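Local coordinates for ABC transporter periplasmic-binding protein YTFQ (Escherichia coli, PDB 2VK2) that binds alpha- and beta-galactofuranose in the periplasm and serves as the solute-binding protein of the YtfQRT-YjfF ABC transporter, at residues W16-E20 with L88-S92; L76-K80 with K98-M102; Q135-A140 with S167-T171. One frame throughout, in Å; residues are numbered along the deposited sequence.

Interaction 1 (W16-E20 with L88-S92); sequences WRAAE and LLDRS. With GZL (beta-D-galactofuranose), chain B.
Arg17 grips Asp90 end-on, giving each carboxylate oxygen one nitrogen. Arg17 NH2 to Asp90 OD1 is 2.9 Å and nearly straight (167°). Arg17 NH1 to Asp90 OD2 is equally short but more bent (149°). A bend at chi3 (-61°) turns the guanidinium to the acid. Glu20 completes this salt-bridge network in the galactofuranose pocket. Its OE1 bridges to Arg17 NH1 at 3.0 Å, and its OE2 lies 2.5 Å from Asp90 OD2. Gln9 bonds to Arg17 NH1 and Glu20 OE1, and Glu13 bridges to Arg17 NE. Trp16 CH2 lies 3.6 Å from Asp90 CB, ring and carboxylate nearly perpendicular.

The backbones stay apart (Glu20 CA to Asp90 CA 9.3 Å); side chains make the contact. The looser edge is Leu89 CB, 4.1 Å from Glu20 OE2. On the pocket side the galactofuranose lies against both segments. Its C6 lies over a Trp16 face, and its O5 and O6 donate to Asp90 OD1 and Asp90 O. Arg91 NE donates to O5; Arg17 and Arg91 share O4.

The short Glu20–Asp90 approach suggests that one carboxyl is protonated. Arg17 probably steadies the remaining negative charge, and the network is likely to help position Asp90 for the sugar.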
loop_
_atom_site.group_PDB
_atom_site.type_symbol
_atom_site.label_atom_id
_atom_site.label_comp_id
_atom_site.label_asym_id
_atom_site.label_seq_id
_atom_site.Cartn_x
_atom_site.Cartn_y
_atom_site.Cartn_z
ATOM N N TRP A 16 -7.930 0.866 -1.511
ATOM C CA TRP A 16 -7.010 0.136 -2.368
ATOM C C TRP A 16 -7.093 -1.368 -2.110
ATOM O O TRP A 16 -7.172 -2.151 -3.053
ATOM C CB TRP A 16 -5.561 0.616 -2.205
ATOM C CG TRP A 16 -4.669 -0.121 -3.138
ATOM C CD1 TRP A 16 -4.358 0.225 -4.416
ATOM C CD2 TRP A 16 -4.034 -1.384 -2.898
ATOM N NE1 TRP A 16 -3.550 -0.731 -4.984
ATOM C CE2 TRP A 16 -3.343 -1.732 -4.072
ATOM C CE3 TRP A 16 -3.982 -2.254 -1.800
ATOM C CZ2 TRP A 16 -2.595 -2.906 -4.180
ATOM C CZ3 TRP A 16 -3.239 -3.422 -1.909
ATOM C CH2 TRP A 16 -2.563 -3.737 -3.090
ATOM N N ARG A 17 -7.071 -1.776 -0.845
ATOM C CA ARG A 17 -7.092 -3.209 -0.548
ATOM C C ARG A 17 -8.429 -3.836 -0.926
ATOM O O ARG A 17 -8.470 -4.970 -1.388
ATOM C CB ARG A 17 -6.754 -3.515 0.912
ATOM C CG ARG A 17 -6.534 -5.022 1.141
ATOM C CD ARG A 17 -5.816 -5.346 2.440
ATOM N NE ARG A 17 -4.489 -4.747 2.461
ATOM C CZ ARG A 17 -3.419 -5.230 1.839
ATOM N NH1 ARG A 17 -3.463 -6.363 1.156
ATOM N NH2 ARG A 17 -2.286 -4.558 1.912
ATOM N N ALA A 18 -9.514 -3.089 -0.757
ATOM C CA ALA A 18 -10.824 -3.550 -1.207
ATOM C C ALA A 18 -10.805 -3.822 -2.711
ATOM O O ALA A 18 -11.347 -4.827 -3.172
ATOM C CB ALA A 18 -11.903 -2.535 -0.861
ATOM N N ALA A 19 -10.174 -2.931 -3.470
ATOM C CA ALA A 19 -10.015 -3.120 -4.909
ATOM C C ALA A 19 -9.123 -4.322 -5.225
ATOM O O ALA A 19 -9.413 -5.079 -6.147
ATOM C CB ALA A 19 -9.458 -1.858 -5.561
ATOM N N GLU A 20 -8.041 -4.496 -4.467
ATOM C CA GLU A 20 -7.163 -5.652 -4.660
ATOM C C GLU A 20 -7.935 -6.962 -4.485
ATOM O O GLU A 20 -7.760 -7.899 -5.263
ATOM C CB GLU A 20 -5.983 -5.618 -3.688
ATOM C CG GLU A 20 -4.948 -6.710 -3.941
ATOM C CD GLU A 20 -4.026 -6.944 -2.763
ATOM O OE1 GLU A 20 -4.501 -6.917 -1.609
ATOM O OE2 GLU A 20 -2.819 -7.160 -3.005
ATOM N N LEU A 88 3.686 -14.081 -2.394
ATOM C CA LEU A 88 3.458 -12.910 -1.558
ATOM C C LEU A 88 2.934 -11.769 -2.420
ATOM O O LEU A 88 3.446 -11.527 -3.508
ATOM C CB LEU A 88 4.747 -12.497 -0.844
ATOM C CG LEU A 88 5.393 -13.589 0.015
ATOM C CD1 LEU A 88 6.677 -13.068 0.637
ATOM C CD2 LEU A 88 4.438 -14.098 1.086
ATOM N N LEU A 89 1.888 -11.103 -1.923
ATOM C CA LEU A 89 1.253 -9.958 -2.647
ATOM C C LEU A 89 1.348 -8.705 -1.818
ATOM O O LEU A 89 1.002 -8.680 -0.679
ATOM C CB LEU A 89 -0.231 -10.286 -2.917
ATOM C CG LEU A 89 -0.588 -11.271 -4.054
ATOM C CD1 LEU A 89 0.052 -12.675 -3.955
ATOM C CD2 LEU A 89 -2.117 -11.355 -4.116
ATOM N N ASP A 90 1.849 -7.683 -2.518
ATOM C CA ASP A 90 1.748 -6.253 -2.125
ATOM C C ASP A 90 2.533 -5.789 -0.888
ATOM O O ASP A 90 2.831 -4.641 -0.779
ATOM C CB ASP A 90 0.263 -5.782 -2.125
ATOM C CG ASP A 90 -0.477 -6.045 -0.834
ATOM O OD1 ASP A 90 -0.127 -5.521 0.191
ATOM O OD2 ASP A 90 -1.495 -6.735 -0.877
ATOM N N ARG A 91 2.893 -6.720 -0.024
ATOM C CA ARG A 91 3.937 -6.486 1.039
ATOM C C ARG A 91 4.948 -7.630 1.011
ATOM O O ARG A 91 4.664 -8.665 0.527
ATOM C CB ARG A 91 3.299 -6.384 2.421
ATOM C CG ARG A 91 2.218 -5.244 2.497
ATOM C CD ARG A 91 1.769 -5.004 3.906
ATOM N NE ARG A 91 0.679 -3.954 3.869
ATOM C CZ ARG A 91 -0.146 -3.694 4.856
ATOM N NH1 ARG A 91 -0.033 -4.234 6.044
ATOM N NH2 ARG A 91 -1.137 -2.848 4.678
ATOM N N SER A 92 6.093 -7.310 1.589
ATOM C CA SER A 92 7.224 -8.228 1.584
ATOM C C SER A 92 7.524 -8.744 2.986
ATOM O O SER A 92 7.046 -8.203 3.982
ATOM C CB SER A 92 8.458 -7.523 1.022
ATOM O OG SER A 92 8.277 -7.164 -0.338
HETATM C C6 GZL B . 0.407 -1.622 -0.722
HETATM C C5 GZL B . -0.005 -1.876 0.536
HETATM C C4 GZL B . -0.824 -0.908 1.370
HETATM C C3 GZL B . -1.530 0.264 0.745
HETATM C C2 GZL B . -2.770 0.349 1.206
HETATM O O6 GZL B . 1.145 -2.502 -1.405
HETATM O O5 GZL B . 0.393 -3.002 1.137
HETATM O O4 GZL B . -1.884 -1.605 2.038
HETATM O O3 GZL B . -0.928 1.117 -0.077
HETATM C C1 GZL B . -3.076 -0.813 2.080
HETATM O O2 GZL B . -3.689 1.283 0.954
HETATM O O1 GZL B . -3.349 -0.412 3.419
#

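Interaction 2 (L76-K80 with K98-M102); sequences LKEAK and KSLYM
Ser99 meets the end of Lys80, at the rim of a contact between helix 73-81 and the loop before strand 103-106. Lys80 NZ lies 2.6 Å from Ser99 OG and makes a weak hydrogen bond of 3.4 Å to Ser99 O. The lysine gets there because CG stands anti to the backbone N (chi1 -176°) and the chain beyond it is extended. Ser99 OG is hydrogen-bonded to Asp97. This end of the contact is exposed to solvent.

Leu100 follows and carries the apolar part. It is buried, and more of it is covered by the helix than of any other residue in the loop segment. Its CB sits 4.0 Å from Leu76 CB, where the two leucine side chains cross at a slant. Its CD2 reaches along the helix surface to Lys77 CG at 3.9 Å. The same methyl lies 4.3 Å from Lys80 CD. Aliphatic parts of the two lysines therefore both touch one branch of a buried leucine, while their charged ends lie in the exposed rim. Leu100 O is joined to the helix through a water. The water donates to Leu100 O and to Leu76 O, both at 2.7 Å. Leu76 O also accepts the helical bond from Lys80 N, so the water gives it a second partner.

Tyr101 turns its ring away from the helix. It packs on Leu88 and makes a cation-pi contact with Lys271. Met102 continues the chain into the sheet and pairs through its backbone with Val86. Leu76 also packs on Val86, so helix 73-81 lies against strand 86-89, and the loop closes over one flank of the helix just before strand 103-106 begins. These strands are neighbours in the parallel sheet of the lobe that also holds helix 73-81.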
loop_
_atom_site.group_PDB
_atom_site.type_symbol
_atom_site.label_atom_id
_atom_site.label_comp_id
_atom_site.label_asym_id
_atom_site.label_seq_id
_atom_site.Cartn_x
_atom_site.Cartn_y
_atom_site.Cartn_z
ATOM N N LEU A 76 5.664 -20.633 6.975
ATOM C CA LEU A 76 6.161 -20.866 5.620
ATOM C C LEU A 76 6.894 -22.206 5.519
ATOM O O LEU A 76 6.823 -22.871 4.486
ATOM C CB LEU A 76 7.060 -19.719 5.152
ATOM C CG LEU A 76 6.337 -18.392 4.909
ATOM C CD1 LEU A 76 7.336 -17.314 4.538
ATOM C CD2 LEU A 76 5.274 -18.534 3.820
ATOM N N LYS A 77 7.588 -22.603 6.587
ATOM C CA LYS A 77 8.198 -23.933 6.640
ATOM C C LYS A 77 7.130 -25.021 6.579
ATOM O O LYS A 77 7.316 -26.034 5.913
ATOM C CB LYS A 77 9.059 -24.091 7.896
ATOM C CG LYS A 77 10.370 -23.342 7.813
ATOM C CD LYS A 77 11.048 -23.248 9.162
ATOM C CE LYS A 77 12.328 -22.448 9.064
ATOM N NZ LYS A 77 13.032 -22.377 10.366
ATOM N N GLU A 78 6.002 -24.794 7.247
ATOM C CA GLU A 78 4.887 -25.736 7.203
ATOM C C GLU A 78 4.318 -25.875 5.786
ATOM O O GLU A 78 4.069 -26.985 5.320
ATOM C CB GLU A 78 3.790 -25.322 8.188
ATOM C CG GLU A 78 4.217 -25.438 9.647
ATOM C CD GLU A 78 3.246 -24.785 10.610
ATOM O OE1 GLU A 78 2.056 -24.659 10.268
ATOM O OE2 GLU A 78 3.677 -24.407 11.720
ATOM N N ALA A 79 4.114 -24.752 5.102
ATOM C CA ALA A 79 3.629 -24.786 3.723
ATOM C C ALA A 79 4.633 -25.465 2.791
ATOM O O ALA A 79 4.247 -26.225 1.903
ATOM C CB ALA A 79 3.315 -23.379 3.228
ATOM N N LYS A 80 5.919 -25.191 2.994
ATOM C CA LYS A 80 6.957 -25.801 2.167
ATOM C C LYS A 80 7.029 -27.310 2.382
ATOM O O LYS A 80 7.148 -28.063 1.418
ATOM C CB LYS A 80 8.320 -25.166 2.435
ATOM C CG LYS A 80 9.403 -25.699 1.518
ATOM C CD LYS A 80 10.548 -24.730 1.369
ATOM C CE LYS A 80 11.601 -25.302 0.444
ATOM N NZ LYS A 80 12.767 -24.399 0.313
ATOM N N LYS A 98 15.170 -17.368 1.297
ATOM C CA LYS A 98 14.316 -16.841 0.232
ATOM C C LYS A 98 13.562 -17.942 -0.515
ATOM O O LYS A 98 12.650 -17.650 -1.293
ATOM C CB LYS A 98 15.146 -16.027 -0.771
ATOM C CG LYS A 98 16.008 -14.925 -0.158
ATOM C CD LYS A 98 15.175 -13.895 0.580
ATOM C CE LYS A 98 16.017 -12.704 1.004
ATOM N NZ LYS A 98 17.067 -13.081 1.991
ATOM N N SER A 99 13.934 -19.202 -0.287
ATOM C CA SER A 99 13.227 -20.330 -0.893
ATOM C C SER A 99 11.912 -20.657 -0.172
ATOM O O SER A 99 11.184 -21.554 -0.596
ATOM C CB SER A 99 14.126 -21.570 -0.944
ATOM O OG SER A 99 14.231 -22.200 0.321
ATOM N N LEU A 100 11.607 -19.931 0.903
ATOM C CA LEU A 100 10.347 -20.115 1.631
ATOM C C LEU A 100 9.121 -19.570 0.894
ATOM O O LEU A 100 7.998 -19.746 1.360
ATOM C CB LEU A 100 10.433 -19.486 3.026
ATOM C CG LEU A 100 11.318 -20.230 4.030
ATOM C CD1 LEU A 100 11.480 -19.411 5.296
ATOM C CD2 LEU A 100 10.754 -21.613 4.350
ATOM N N TYR A 101 9.327 -18.906 -0.239
ATOM C CA TYR A 101 8.215 -18.445 -1.069
ATOM C C TYR A 101 8.667 -18.340 -2.516
ATOM O O TYR A 101 9.864 -18.281 -2.794
ATOM C CB TYR A 101 7.691 -17.097 -0.568
ATOM C CG TYR A 101 8.701 -15.984 -0.656
ATOM C CD1 TYR A 101 8.774 -15.180 -1.788
ATOM C CD2 TYR A 101 9.596 -15.742 0.381
ATOM C CE1 TYR A 101 9.696 -14.167 -1.889
ATOM C CE2 TYR A 101 10.527 -14.718 0.290
ATOM C CZ TYR A 101 10.570 -13.937 -0.852
ATOM O OH TYR A 101 11.482 -12.916 -0.970
ATOM N N MET A 102 7.705 -18.298 -3.432
ATOM C CA MET A 102 7.993 -18.304 -4.863
ATOM C C MET A 102 8.421 -16.929 -5.357
ATOM O O MET A 102 9.490 -16.774 -5.945
ATOM C CB MET A 102 6.758 -18.758 -5.642
ATOM C CG MET A 102 6.311 -20.171 -5.318
ATOM S SD MET A 102 7.402 -21.416 -6.020
ATOM C CE MET A 102 6.789 -21.444 -7.702
HETATM O O HOH W 1 6.451 -21.831 2.025
#

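Interaction 3 (Q135-A140 with S167-T171); sequences QGTVGA and SGDFT. With GZL (beta-D-galactofuranose), chain B.
Gln135 and Ser167 pair in parallel at the ends of their strands, and Gly168 N donates to Gln135 O at 2.8 Å, in the carbonyl plane. Beyond this bridge both chains turn: type II from Thr137 to Ala140, type I' from Gly168 to Thr171.

Ser167 OG stands anti to its own N (chi1 178°), which puts it 2.9 Å from Gly136 O. It also accepts from Asp169 N at 3.1 Å, an ST turn, and a water links it to Val138 N. Val138 CG2 rests on Ser167 CB at 3.9 Å.

Phe170 lies between protein and ligand. Gly136 CA sits over the middle of one ring face, 3.5 Å from the centroid and 8° off the normal, a CH-pi contact. A side chain at Gly136 would collide with the ring. C4 of the galactofuranose lies over the opposite face, toward the rim, and its O1 comes to 3.2 Å from Phe170 CG. Thr137 OG1 is 3.7 Å from Phe170 CD2. Replacing Phe170 with alanine would probably open a gap between Gly136 and the sugar.

Backed by Gly136, the ring probably offers the sugar a flat, mostly apolar face that complements the polar grip of Arg146 and Asn199.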
loop_
_atom_site.group_PDB
_atom_site.type_symbol
_atom_site.label_atom_id
_atom_site.label_comp_id
_atom_site.label_asym_id
_atom_site.label_seq_id
_atom_site.Cartn_x
_atom_site.Cartn_y
_atom_site.Cartn_z
ATOM N N GLN A 135 2.290 7.496 8.817
ATOM C CA GLN A 135 2.866 6.221 8.408
ATOM C C GLN A 135 1.808 5.144 8.292
ATOM O O GLN A 135 0.752 5.219 8.910
ATOM C CB GLN A 135 3.915 5.737 9.411
ATOM C CG GLN A 135 5.076 6.676 9.639
ATOM C CD GLN A 135 6.150 6.043 10.503
ATOM O OE1 GLN A 135 6.399 4.836 10.423
ATOM N NE2 GLN A 135 6.794 6.852 11.333
ATOM N N GLY A 136 2.122 4.115 7.517
ATOM C CA GLY A 136 1.303 2.920 7.468
ATOM C C GLY A 136 1.503 2.072 8.709
ATOM O O GLY A 136 2.218 2.456 9.636
ATOM N N THR A 137 0.856 0.915 8.710
ATOM C CA THR A 137 0.935 -0.052 9.795
ATOM C C THR A 137 2.376 -0.308 10.221
ATOM O O THR A 137 3.242 -0.558 9.386
ATOM C CB THR A 137 0.292 -1.371 9.341
ATOM O OG1 THR A 137 -1.085 -1.133 9.023
ATOM C CG2 THR A 137 0.395 -2.445 10.418
ATOM N N VAL A 138 2.623 -0.227 11.526
ATOM C CA VAL A 138 3.959 -0.442 12.068
ATOM C C VAL A 138 4.427 -1.854 11.721
ATOM O O VAL A 138 3.712 -2.826 11.955
ATOM C CB VAL A 138 3.992 -0.230 13.600
ATOM C CG1 VAL A 138 5.350 -0.607 14.167
ATOM C CG2 VAL A 138 3.655 1.212 13.939
ATOM N N GLY A 139 5.607 -1.947 11.119
ATOM C CA GLY A 139 6.181 -3.236 10.744
ATOM C C GLY A 139 5.871 -3.697 9.329
ATOM O O GLY A 139 6.494 -4.640 8.841
ATOM N N ALA A 140 4.913 -3.051 8.665
ATOM C CA ALA A 140 4.612 -3.363 7.269
ATOM C C ALA A 140 5.796 -2.959 6.406
ATOM O O ALA A 140 6.303 -1.851 6.541
ATOM C CB ALA A 140 3.359 -2.627 6.820
ATOM N N SER A 167 1.994 6.472 13.008
ATOM C CA SER A 167 1.197 5.577 12.182
ATOM C C SER A 167 -0.274 5.979 12.205
ATOM O O SER A 167 -0.836 6.260 13.265
ATOM C CB SER A 167 1.335 4.128 12.650
ATOM O OG SER A 167 0.514 3.274 11.870
ATOM N N GLY A 168 -0.883 6.005 11.024
ATOM C CA GLY A 168 -2.326 6.157 10.903
ATOM C C GLY A 168 -3.003 4.860 10.492
ATOM O O GLY A 168 -4.132 4.880 10.007
ATOM N N ASP A 169 -2.298 3.737 10.651
ATOM C CA ASP A 169 -2.852 2.390 10.427
ATOM C C ASP A 169 -3.385 2.133 9.007
ATOM O O ASP A 169 -4.149 1.192 8.795
ATOM C CB ASP A 169 -3.965 2.084 11.446
ATOM C CG ASP A 169 -3.512 2.232 12.889
ATOM O OD1 ASP A 169 -2.293 2.312 13.143
ATOM O OD2 ASP A 169 -4.392 2.267 13.776
ATOM N N PHE A 170 -2.985 2.965 8.044
ATOM C CA PHE A 170 -3.473 2.889 6.661
ATOM C C PHE A 170 -4.992 3.136 6.503
ATOM O O PHE A 170 -5.558 2.815 5.457
ATOM C CB PHE A 170 -3.088 1.538 6.010
ATOM C CG PHE A 170 -1.679 1.477 5.451
ATOM C CD1 PHE A 170 -1.162 2.508 4.673
ATOM C CD2 PHE A 170 -0.897 0.340 5.642
ATOM C CE1 PHE A 170 0.112 2.424 4.133
ATOM C CE2 PHE A 170 0.385 0.258 5.109
ATOM C CZ PHE A 170 0.882 1.298 4.345
ATOM N N THR A 171 -5.642 3.717 7.512
ATOM C CA THR A 171 -7.085 3.976 7.436
ATOM C C THR A 171 -7.415 5.464 7.392
ATOM O O THR A 171 -6.674 6.304 7.898
ATOM C CB THR A 171 -7.868 3.357 8.615
ATOM O OG1 THR A 171 -7.554 4.048 9.827
ATOM C CG2 THR A 171 -7.550 1.879 8.767
HETATM C C6 GZL B . 0.407 -1.622 -0.722
HETATM C C5 GZL B . -0.005 -1.876 0.536
HETATM C C4 GZL B . -0.824 -0.908 1.370
HETATM C C3 GZL B . -1.530 0.264 0.745
HETATM C C2 GZL B . -2.770 0.349 1.206
HETATM O O6 GZL B . 1.145 -2.502 -1.405
HETATM O O5 GZL B . 0.393 -3.002 1.137
HETATM O O4 GZL B . -1.884 -1.605 2.038
HETATM O O3 GZL B . -0.928 1.117 -0.077
HETATM C C1 GZL B . -3.076 -0.813 2.080
HETATM O O2 GZL B . -3.689 1.283 0.954
HETATM O O1 GZL B . -3.349 -0.412 3.419
HETATM O O HOH W 2 0.461 0.409 13.330
#

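Interactions 1 and 3 lie in different lobes of this periplasmic binding protein, and both touch the galactofuranose. Their centres are 14 Å apart. They meet across the cleft where Arg91 NH2 comes to 3.3 Å from Phe170 CD2 and Arg91 NH1 to 3.8 Å from Ala140 CB. The sugar is thus enclosed between the two lobes, consistent with a closed, ligand-bound state. Interaction 2 lies in the same lobe as interaction 1, with centres 19 Å apart, and joins it through Leu88 CD1, which packs 3.8 Å from Tyr101 CG. It does not reach interaction 3: their nearest atoms are about 13 Å apart, and its own residues make no part of the pocket.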